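Local coordinates for glutathione synthetase-like effector 30 (Gpa-GSS30-apo) (Globodera pallida, PDB 5OET), which probably acts as an effector of a plant-parasitic nematode, derived from glutathione synthetase, the ATP-dependent ligase that joins gamma-glutamylcysteine to glycine, at residues A[164-169]-A[476-481]; A[222-227]-A[493-498]; A[228-233]-A[263-268]. All coordinates share one frame; numbering follows the deposited sequence.

Contact 1 (A[164-169]-A[476-481]); sequences CQRADY and GIFGCL
C164 and C480 are joined by a disulfide between two neighbouring antiparallel strands. The two SG atoms are 2.1 Å apart, and chi3 is 102°. They form a non-hydrogen-bonded pair, with C164 CA and C480 CA 4.0 Å apart and both side chains on the face that also carries R166 and F478. The next pair on that face is R166 and F478. Here the aliphatic part of the arginine lies over the phenyl ring, with R166 CG 3.8 Å from the centroid of F478 in a CH-pi contact. R166 CG is anti to the backbone N (chi1 -154°), which brings the chain alongside the ring. The guanidinium itself stands steeply to the ring plane. It turns to D168 in its own strand and grips the carboxylate side-on. R166 NE meets D168 OD1 at 3.2 Å and R166 NH2 meets D168 OD2 at 3.3 Å, both in the guanidinium plane.

The backbones between these side chains bond through Q165 with G479 and A167 with I477. Four backbone bonds join these pairs, among them I477 N to A167 O at 2.8 Å. On the face of Q165 and I477, Y169 CE1 rests 4.1 Å from I477 CG1, and Y169 OH bonds to Q183. Helix 98-119 packs against Q165 and Y169, while M228 of helix 225-240 touches F478 and C480 on the disulfide side. The disulfide joins the strands covalently and the backbone bonds add hydrogen bonding, while the R166-D168 salt bridge only orients the arginine whose CG lies over F478. The cross-strand links probably stabilise this buried middle of the sheet.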
loop_
_atom_site.group_PDB
_atom_site.type_symbol
_atom_site.label_atom_id
_atom_site.label_comp_id
_atom_site.label_asym_id
_atom_site.label_seq_id
_atom_site.Cartn_x
_atom_site.Cartn_y
_atom_site.Cartn_z
ATOM N N CYS A 164 25.034 6.099 -2.516
ATOM C CA CYS A 164 24.112 5.128 -3.102
ATOM C C CYS A 164 24.053 5.405 -4.607
ATOM O O CYS A 164 23.973 6.558 -5.035
ATOM C CB CYS A 164 22.701 5.225 -2.478
ATOM S SG CYS A 164 22.461 4.543 -0.788
ATOM N N GLN A 165 24.095 4.328 -5.396
ATOM C CA GLN A 165 24.168 4.412 -6.850
ATOM C C GLN A 165 23.145 3.490 -7.466
ATOM O O GLN A 165 22.828 2.462 -6.892
ATOM C CB GLN A 165 25.562 4.015 -7.309
ATOM C CG GLN A 165 26.034 4.574 -8.644
ATOM C CD GLN A 165 27.403 4.032 -9.025
ATOM O OE1 GLN A 165 27.571 2.831 -9.182
ATOM N NE2 GLN A 165 28.391 4.914 -9.159
ATOM N N ARG A 166 22.602 3.905 -8.611
ATOM C CA ARG A 166 21.850 3.025 -9.504
ATOM C C ARG A 166 22.545 3.058 -10.854
ATOM O O ARG A 166 22.600 4.101 -11.481
ATOM C CB ARG A 166 20.379 3.455 -9.626
ATOM C CG ARG A 166 19.443 2.288 -10.001
ATOM C CD ARG A 166 18.009 2.723 -10.284
ATOM N NE ARG A 166 17.935 3.584 -11.472
ATOM C CZ ARG A 166 17.275 4.744 -11.587
ATOM N NH1 ARG A 166 16.550 5.259 -10.581
ATOM N NH2 ARG A 166 17.348 5.404 -12.737
ATOM N N ALA A 167 23.105 1.928 -11.268
ATOM C CA ALA A 167 23.680 1.748 -12.616
ATOM C C ALA A 167 22.613 1.130 -13.498
ATOM O O ALA A 167 22.018 0.130 -13.102
ATOM C CB ALA A 167 24.880 0.820 -12.556
ATOM N N ASP A 168 22.367 1.708 -14.673
ATOM C CA ASP A 168 21.396 1.180 -15.623
ATOM C C ASP A 168 22.057 0.420 -16.803
ATOM O O ASP A 168 23.094 0.814 -17.311
ATOM C CB ASP A 168 20.490 2.306 -16.117
ATOM C CG ASP A 168 19.615 2.897 -14.993
ATOM O OD1 ASP A 168 19.476 2.269 -13.920
ATOM O OD2 ASP A 168 19.066 4.002 -15.165
ATOM N N TYR A 169 21.436 -0.680 -17.218
ATOM C CA TYR A 169 21.943 -1.539 -18.273
ATOM C C TYR A 169 20.880 -1.905 -19.313
ATOM O O TYR A 169 19.689 -1.926 -19.021
ATOM C CB TYR A 169 22.510 -2.807 -17.654
ATOM C CG TYR A 169 23.659 -2.554 -16.683
ATOM C CD1 TYR A 169 23.410 -2.312 -15.352
ATOM C CD2 TYR A 169 25.006 -2.589 -17.110
ATOM C CE1 TYR A 169 24.448 -2.105 -14.462
ATOM C CE2 TYR A 169 26.054 -2.381 -16.226
ATOM C CZ TYR A 169 25.772 -2.137 -14.898
ATOM O OH TYR A 169 26.770 -1.911 -13.971
ATOM N N GLY A 476 18.197 -1.795 -13.775
ATOM C CA GLY A 476 18.885 -0.900 -12.833
ATOM C C GLY A 476 19.390 -1.681 -11.637
ATOM O O GLY A 476 18.605 -2.344 -10.966
ATOM N N ILE A 477 20.687 -1.626 -11.369
ATOM C CA ILE A 477 21.235 -2.278 -10.195
ATOM C C ILE A 477 21.550 -1.244 -9.115
ATOM O O ILE A 477 22.355 -0.341 -9.346
ATOM C CB ILE A 477 22.526 -3.033 -10.536
ATOM C CG1 ILE A 477 22.275 -4.086 -11.620
ATOM C CG2 ILE A 477 23.112 -3.669 -9.284
ATOM C CD1 ILE A 477 21.272 -5.161 -11.258
ATOM N N PHE A 478 20.945 -1.411 -7.942
ATOM C CA PHE A 478 21.236 -0.589 -6.765
ATOM C C PHE A 478 22.391 -1.108 -5.917
ATOM O O PHE A 478 22.502 -2.297 -5.696
ATOM C CB PHE A 478 20.018 -0.540 -5.844
ATOM C CG PHE A 478 18.847 0.170 -6.429
ATOM C CD1 PHE A 478 18.712 1.540 -6.287
ATOM C CD2 PHE A 478 17.865 -0.536 -7.104
ATOM C CE1 PHE A 478 17.620 2.207 -6.805
ATOM C CE2 PHE A 478 16.770 0.127 -7.645
ATOM C CZ PHE A 478 16.641 1.502 -7.492
ATOM N N GLY A 479 23.207 -0.194 -5.403
ATOM C CA GLY A 479 24.169 -0.498 -4.334
ATOM C C GLY A 479 24.592 0.744 -3.557
ATOM O O GLY A 479 24.662 1.837 -4.122
ATOM N N CYS A 480 24.872 0.579 -2.267
ATOM C CA CYS A 480 25.337 1.695 -1.438
ATOM C C CYS A 480 26.643 1.415 -0.736
ATOM O O CYS A 480 26.944 0.292 -0.388
ATOM C CB CYS A 480 24.321 2.098 -0.365
ATOM S SG CYS A 480 22.679 2.482 -0.956
ATOM N N LEU A 481 27.351 2.504 -0.481
ATOM C CA LEU A 481 28.595 2.555 0.275
ATOM C C LEU A 481 28.416 3.423 1.510
ATOM O O LEU A 481 27.570 4.326 1.543
ATOM C CB LEU A 481 29.664 3.276 -0.544
ATOM C CG LEU A 481 30.597 2.534 -1.440
ATOM C CD1 LEU A 481 31.724 3.457 -1.892
ATOM C CD2 LEU A 481 31.116 1.360 -0.661
#

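Contact 2 (A[222-227]-A[493-498]); sequences SDQTDT and FSRTGH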
loop_
_atom_site.group_PDB
_atom_site.type_symbol
_atom_site.label_atom_id
_atom_site.label_comp_id
_atom_site.label_asym_id
_atom_site.label_seq_id
_atom_site.Cartn_x
_atom_site.Cartn_y
_atom_site.Cartn_z
ATOM N N SER A 222 14.598 -12.141 -5.313
ATOM C CA SER A 222 14.132 -11.230 -4.263
ATOM C C SER A 222 14.905 -9.916 -4.267
ATOM O O SER A 222 16.114 -9.878 -4.449
ATOM C CB SER A 222 14.243 -11.877 -2.868
ATOM O OG SER A 222 13.184 -12.788 -2.646
ATOM N N ASP A 223 14.165 -8.844 -4.095
ATOM C CA ASP A 223 14.727 -7.541 -3.886
ATOM C C ASP A 223 14.199 -6.931 -2.579
ATOM O O ASP A 223 12.975 -6.831 -2.385
ATOM C CB ASP A 223 14.335 -6.645 -5.041
ATOM C CG ASP A 223 14.886 -5.274 -4.868
ATOM O OD1 ASP A 223 16.089 -5.100 -5.161
ATOM O OD2 ASP A 223 14.138 -4.396 -4.380
ATOM N N GLN A 224 15.111 -6.529 -1.697
ATOM C CA GLN A 224 14.753 -5.748 -0.513
ATOM C C GLN A 224 15.527 -4.415 -0.553
ATOM O O GLN A 224 16.403 -4.160 0.261
ATOM C CB GLN A 224 15.018 -6.532 0.781
ATOM C CG GLN A 224 14.585 -7.999 0.786
ATOM C CD GLN A 224 15.749 -8.967 0.586
ATOM O OE1 GLN A 224 16.647 -9.071 1.443
ATOM N NE2 GLN A 224 15.749 -9.673 -0.568
ATOM N N THR A 225 15.199 -3.573 -1.527
ATOM C CA THR A 225 15.917 -2.319 -1.748
ATOM C C THR A 225 15.469 -1.218 -0.781
ATOM O O THR A 225 16.269 -0.338 -0.440
ATOM C CB THR A 225 15.803 -1.866 -3.217
ATOM O OG1 THR A 225 16.614 -2.715 -4.018
ATOM C CG2 THR A 225 16.309 -0.463 -3.425
ATOM N N ASP A 226 14.207 -1.251 -0.350
ATOM C CA ASP A 226 13.776 -0.367 0.762
ATOM C C ASP A 226 14.594 -0.637 2.035
ATOM O O ASP A 226 15.078 0.296 2.668
ATOM C CB ASP A 226 12.245 -0.408 1.034
ATOM C CG ASP A 226 11.685 -1.816 1.261
ATOM O OD1 ASP A 226 12.438 -2.833 1.195
ATOM O OD2 ASP A 226 10.447 -1.884 1.484
ATOM N N THR A 227 14.778 -1.914 2.353
ATOM C CA THR A 227 15.638 -2.346 3.446
ATOM C C THR A 227 17.092 -1.913 3.254
ATOM O O THR A 227 17.721 -1.451 4.194
ATOM C CB THR A 227 15.567 -3.879 3.592
ATOM O OG1 THR A 227 14.233 -4.227 3.962
ATOM C CG2 THR A 227 16.547 -4.428 4.635
ATOM N N PHE A 493 29.568 -1.875 2.886
ATOM C CA PHE A 493 28.892 -2.146 1.607
ATOM C C PHE A 493 27.496 -2.715 1.874
ATOM O O PHE A 493 27.370 -3.746 2.539
ATOM C CB PHE A 493 29.660 -3.169 0.774
ATOM C CG PHE A 493 31.003 -2.691 0.271
ATOM C CD1 PHE A 493 31.101 -1.970 -0.915
ATOM C CD2 PHE A 493 32.177 -3.021 0.949
ATOM C CE1 PHE A 493 32.323 -1.548 -1.390
ATOM C CE2 PHE A 493 33.411 -2.608 0.473
ATOM C CZ PHE A 493 33.479 -1.867 -0.700
ATOM N N SER A 494 26.461 -2.067 1.339
ATOM C CA SER A 494 25.083 -2.542 1.476
ATOM C C SER A 494 24.847 -3.751 0.601
ATOM O O SER A 494 25.662 -4.051 -0.262
ATOM C CB SER A 494 24.091 -1.448 1.069
ATOM O OG SER A 494 24.059 -1.267 -0.337
ATOM N N ARG A 495 23.724 -4.430 0.817
ATOM C CA ARG A 495 23.246 -5.458 -0.116
ATOM C C ARG A 495 22.990 -4.788 -1.470
ATOM O O ARG A 495 22.820 -3.564 -1.539
ATOM C CB ARG A 495 21.962 -6.125 0.391
ATOM C CG ARG A 495 20.755 -5.187 0.448
ATOM C CD ARG A 495 19.435 -5.891 0.758
ATOM N NE ARG A 495 19.216 -6.120 2.198
ATOM C CZ ARG A 495 19.247 -7.306 2.818
ATOM N NH1 ARG A 495 19.482 -8.444 2.154
ATOM N NH2 ARG A 495 19.032 -7.355 4.133
ATOM N N THR A 496 22.993 -5.574 -2.537
ATOM C CA THR A 496 22.598 -5.084 -3.849
ATOM C C THR A 496 21.102 -5.194 -4.013
ATOM O O THR A 496 20.443 -5.982 -3.327
ATOM C CB THR A 496 23.244 -5.868 -4.984
ATOM O OG1 THR A 496 23.241 -7.254 -4.633
ATOM C CG2 THR A 496 24.657 -5.363 -5.217
ATOM N N GLY A 497 20.584 -4.370 -4.916
ATOM C CA GLY A 497 19.183 -4.384 -5.314
ATOM C C GLY A 497 19.060 -4.284 -6.820
ATOM O O GLY A 497 20.058 -4.048 -7.510
ATOM N N HIS A 498 17.845 -4.442 -7.331
ATOM C CA HIS A 498 17.630 -4.400 -8.782
ATOM C C HIS A 498 16.186 -4.128 -9.154
ATOM O O HIS A 498 15.265 -4.609 -8.502
ATOM C CB HIS A 498 18.090 -5.717 -9.422
ATOM C CG HIS A 498 17.305 -6.898 -8.963
ATOM N ND1 HIS A 498 17.618 -7.621 -7.829
ATOM C CD2 HIS A 498 16.177 -7.451 -9.463
ATOM C CE1 HIS A 498 16.724 -8.584 -7.665
ATOM N NE2 HIS A 498 15.845 -8.511 -8.650
#
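D223 accepts a hydrogen bond from the backbone of H498, which ties an Asx turn at the start of helix 225-240 to strand 490-504. H498 N reaches D223 OD1 at 2.9 Å with an N-H...O angle of 159°, coming from above the carboxylate plane. The same oxygen takes a second bond, from T225 OG1 at 2.7 Å, through its syn lone pair. The other oxygen, D223 OD2, accepts from T225 N and so closes the turn just before the helix. Three donors therefore fix the carboxylate. D223 CG is anti to the backbone N (chi1 180°), and this swings the group toward the strand. Q224 holds the N-cap position.

This half is buried and close. G497 has no side chain, and T225 OG1 comes within 3.3 Å of G497 CA. The imidazole of H498 lies with one face under D223 OD1. F101 of helix 98-119 meets the same ring edge-to-face.

The R495 half is looser and more exposed. R495 and Q224 cross at about a right angle, their flat groups 59° apart. Q224 OE1 sits over one face of the guanidinium, offset toward the rim. It is close to R495 NH1, but the angle is too poor for a hydrogen bond. The firm partner of R495 is E231, four residues after T227 on the same helix, which forms a salt bridge with R495 NH2. T227 CG2 touches the same arginine, while T227 OG1 bonds to Q268.

Beyond D223 the segment runs out to exposed S222, whose carbonyl oxygen S222 O still lies at the edge of the histidine ring, 3.5 Å from H498 CE1.

Contact 3 (A[228-233]-A[263-268]); sequences MAAETL and RQITHQ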
loop_
_atom_site.group_PDB
_atom_site.type_symbol
_atom_site.label_atom_id
_atom_site.label_comp_id
_atom_site.label_asym_id
_atom_site.label_seq_id
_atom_site.Cartn_x
_atom_site.Cartn_y
_atom_site.Cartn_z
ATOM N N MET A 228 17.614 -2.087 2.039
ATOM C CA MET A 228 18.990 -1.727 1.714
ATOM C C MET A 228 19.294 -0.288 2.100
ATOM O O MET A 228 20.327 -0.005 2.733
ATOM C CB MET A 228 19.218 -1.871 0.209
ATOM C CG MET A 228 20.560 -1.349 -0.289
ATOM S SD MET A 228 20.556 -0.793 -1.996
ATOM C CE MET A 228 19.587 0.702 -1.932
ATOM N N ALA A 229 18.412 0.614 1.653
ATOM C CA ALA A 229 18.525 2.040 1.940
ATOM C C ALA A 229 18.460 2.293 3.457
ATOM O O ALA A 229 19.299 2.992 4.001
ATOM C CB ALA A 229 17.435 2.817 1.208
ATOM N N ALA A 230 17.483 1.680 4.118
ATOM C CA ALA A 230 17.348 1.748 5.564
ATOM C C ALA A 230 18.613 1.299 6.287
ATOM O O ALA A 230 19.107 2.017 7.152
ATOM C CB ALA A 230 16.155 0.924 6.024
ATOM N N GLU A 231 19.145 0.135 5.916
ATOM C CA GLU A 231 20.348 -0.414 6.563
ATOM C C GLU A 231 21.558 0.499 6.420
ATOM O O GLU A 231 22.411 0.513 7.299
ATOM C CB GLU A 231 20.717 -1.792 6.020
ATOM C CG GLU A 231 19.774 -2.933 6.416
ATOM C CD GLU A 231 19.997 -4.232 5.597
ATOM O OE1 GLU A 231 19.666 -5.324 6.125
ATOM O OE2 GLU A 231 20.493 -4.173 4.426
ATOM N N THR A 232 21.629 1.246 5.323
ATOM C CA THR A 232 22.744 2.153 5.057
ATOM C C THR A 232 22.598 3.484 5.817
ATOM O O THR A 232 23.590 4.042 6.299
ATOM C CB THR A 232 22.876 2.410 3.536
ATOM O OG1 THR A 232 23.002 1.158 2.855
ATOM C CG2 THR A 232 24.093 3.255 3.224
ATOM N N LEU A 233 21.369 4.004 5.901
ATOM C CA LEU A 233 21.063 5.165 6.757
ATOM C C LEU A 233 21.323 4.899 8.246
ATOM O O LEU A 233 21.893 5.745 8.931
ATOM C CB LEU A 233 19.608 5.628 6.574
ATOM C CG LEU A 233 19.279 6.422 5.297
ATOM C CD1 LEU A 233 17.770 6.453 5.085
ATOM C CD2 LEU A 233 19.849 7.841 5.353
ATOM N N ARG A 263 9.116 7.704 2.711
ATOM C CA ARG A 263 8.381 7.232 3.869
ATOM C C ARG A 263 8.495 5.750 4.027
ATOM O O ARG A 263 8.532 5.240 5.143
ATOM C CB ARG A 263 6.915 7.600 3.747
ATOM C CG ARG A 263 6.658 9.098 3.822
ATOM C CD ARG A 263 6.678 9.562 5.241
ATOM N NE ARG A 263 6.206 10.930 5.358
ATOM C CZ ARG A 263 6.353 11.691 6.440
ATOM N NH1 ARG A 263 6.981 11.232 7.521
ATOM N NH2 ARG A 263 5.869 12.932 6.435
ATOM N N GLN A 264 8.536 5.057 2.907
ATOM C CA GLN A 264 8.666 3.596 2.890
ATOM C C GLN A 264 10.026 3.138 3.331
ATOM O O GLN A 264 10.146 2.042 3.870
ATOM C CB GLN A 264 8.335 3.023 1.494
ATOM C CG GLN A 264 6.841 3.011 1.209
ATOM C CD GLN A 264 6.483 2.960 -0.254
ATOM O OE1 GLN A 264 5.328 3.174 -0.611
ATOM N NE2 GLN A 264 7.451 2.661 -1.113
ATOM N N ILE A 265 11.046 3.963 3.115
ATOM C CA ILE A 265 12.379 3.676 3.662
ATOM C C ILE A 265 12.293 3.665 5.178
ATOM O O ILE A 265 12.823 2.748 5.799
ATOM C CB ILE A 265 13.478 4.648 3.153
ATOM C CG1 ILE A 265 13.734 4.403 1.674
ATOM C CG2 ILE A 265 14.787 4.426 3.871
ATOM C CD1 ILE A 265 14.355 5.559 0.944
ATOM N N THR A 266 11.602 4.656 5.755
ATOM C CA THR A 266 11.480 4.781 7.201
ATOM C C THR A 266 10.664 3.657 7.806
ATOM O O THR A 266 10.884 3.305 8.957
ATOM C CB THR A 266 10.842 6.115 7.656
ATOM O OG1 THR A 266 9.463 6.162 7.257
ATOM C CG2 THR A 266 11.609 7.310 7.094
ATOM N N HIS A 267 9.727 3.092 7.053
ATOM C CA HIS A 267 8.954 1.947 7.562
ATOM C C HIS A 267 9.892 0.756 7.739
ATOM O O HIS A 267 9.720 -0.014 8.669
ATOM C CB HIS A 267 7.769 1.578 6.679
ATOM C CG HIS A 267 6.840 2.714 6.398
ATOM N ND1 HIS A 267 6.044 2.764 5.271
ATOM C CD2 HIS A 267 6.605 3.860 7.074
ATOM C CE1 HIS A 267 5.348 3.889 5.274
ATOM N NE2 HIS A 267 5.675 4.573 6.355
ATOM N N GLN A 268 10.902 0.638 6.881
ATOM C CA GLN A 268 11.929 -0.389 7.069
ATOM C C GLN A 268 12.929 -0.063 8.183
ATOM O O GLN A 268 13.368 -0.955 8.897
ATOM C CB GLN A 268 12.660 -0.682 5.755
ATOM C CG GLN A 268 11.807 -1.414 4.726
ATOM C CD GLN A 268 11.276 -2.730 5.250
ATOM O OE1 GLN A 268 12.039 -3.577 5.719
ATOM N NE2 GLN A 268 9.959 -2.892 5.215
#
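Two helices beside the mixed sheet in which strands 246-251 and 279-283 run parallel meet here, where A229, A230 and L233 of helix 225-240 pack against I265 of helix 259-270. The short axes approach to 8.3 Å and cross at -69°. The small side chains of A229 and A230 are consistent with the close approach. I265 fills the gap between the helices as the main apolar side chain from its helix. Its CG1 lies beside the backbone N (chi1 -69°), 4.1 Å from A229 CB. I265 CG2, anti to the backbone N, reaches L233 CD1 at 3.8 Å. The leucine and isoleucine cross at about a right angle. A230 CB rests against the backbone, 3.8 Å from I265 O, and also 3.9 Å from Q268 CB.

No hydrogen bond crosses between the segments; the contact is mostly apolar packing. The polar end of Q268 bends away toward T227 at the start of helix 225-240.

F312 of strand 306-314 touches both L233 and I265, and F194 also touches I265. The far side of helix 259-270 faces the second subunit: R263 forms a salt bridge with D56 of that subunit, and H267 meets its W57 edge-to-face. Helix 259-270 connects the parallel, neighbouring strands 246-251 and 279-283, the beta-alpha-beta crossover of Rossmann-like alpha/beta folds.

In the fold
From the N terminus, strand 160-173 comes first and opens contact 1. The start of helix 225-240 then opens contact 2, and its next turns open contact 3. Contact 3 closes first, at 263-268, after a short loop of 29 residues. The chain returns much later. Strand 469-484 closes contact 1 and strand 490-504 closes contact 2, so these two long loops cross, and both enclose contact 3. The two closing strands are neighbours in one sheet, where C480 N meets S494 OG. Helix 225-240 links the layers: T232 packs on C480 of contact 1 and on S494 of contact 2. The large mixed sheet is thus tied through this helix to helix 259-270.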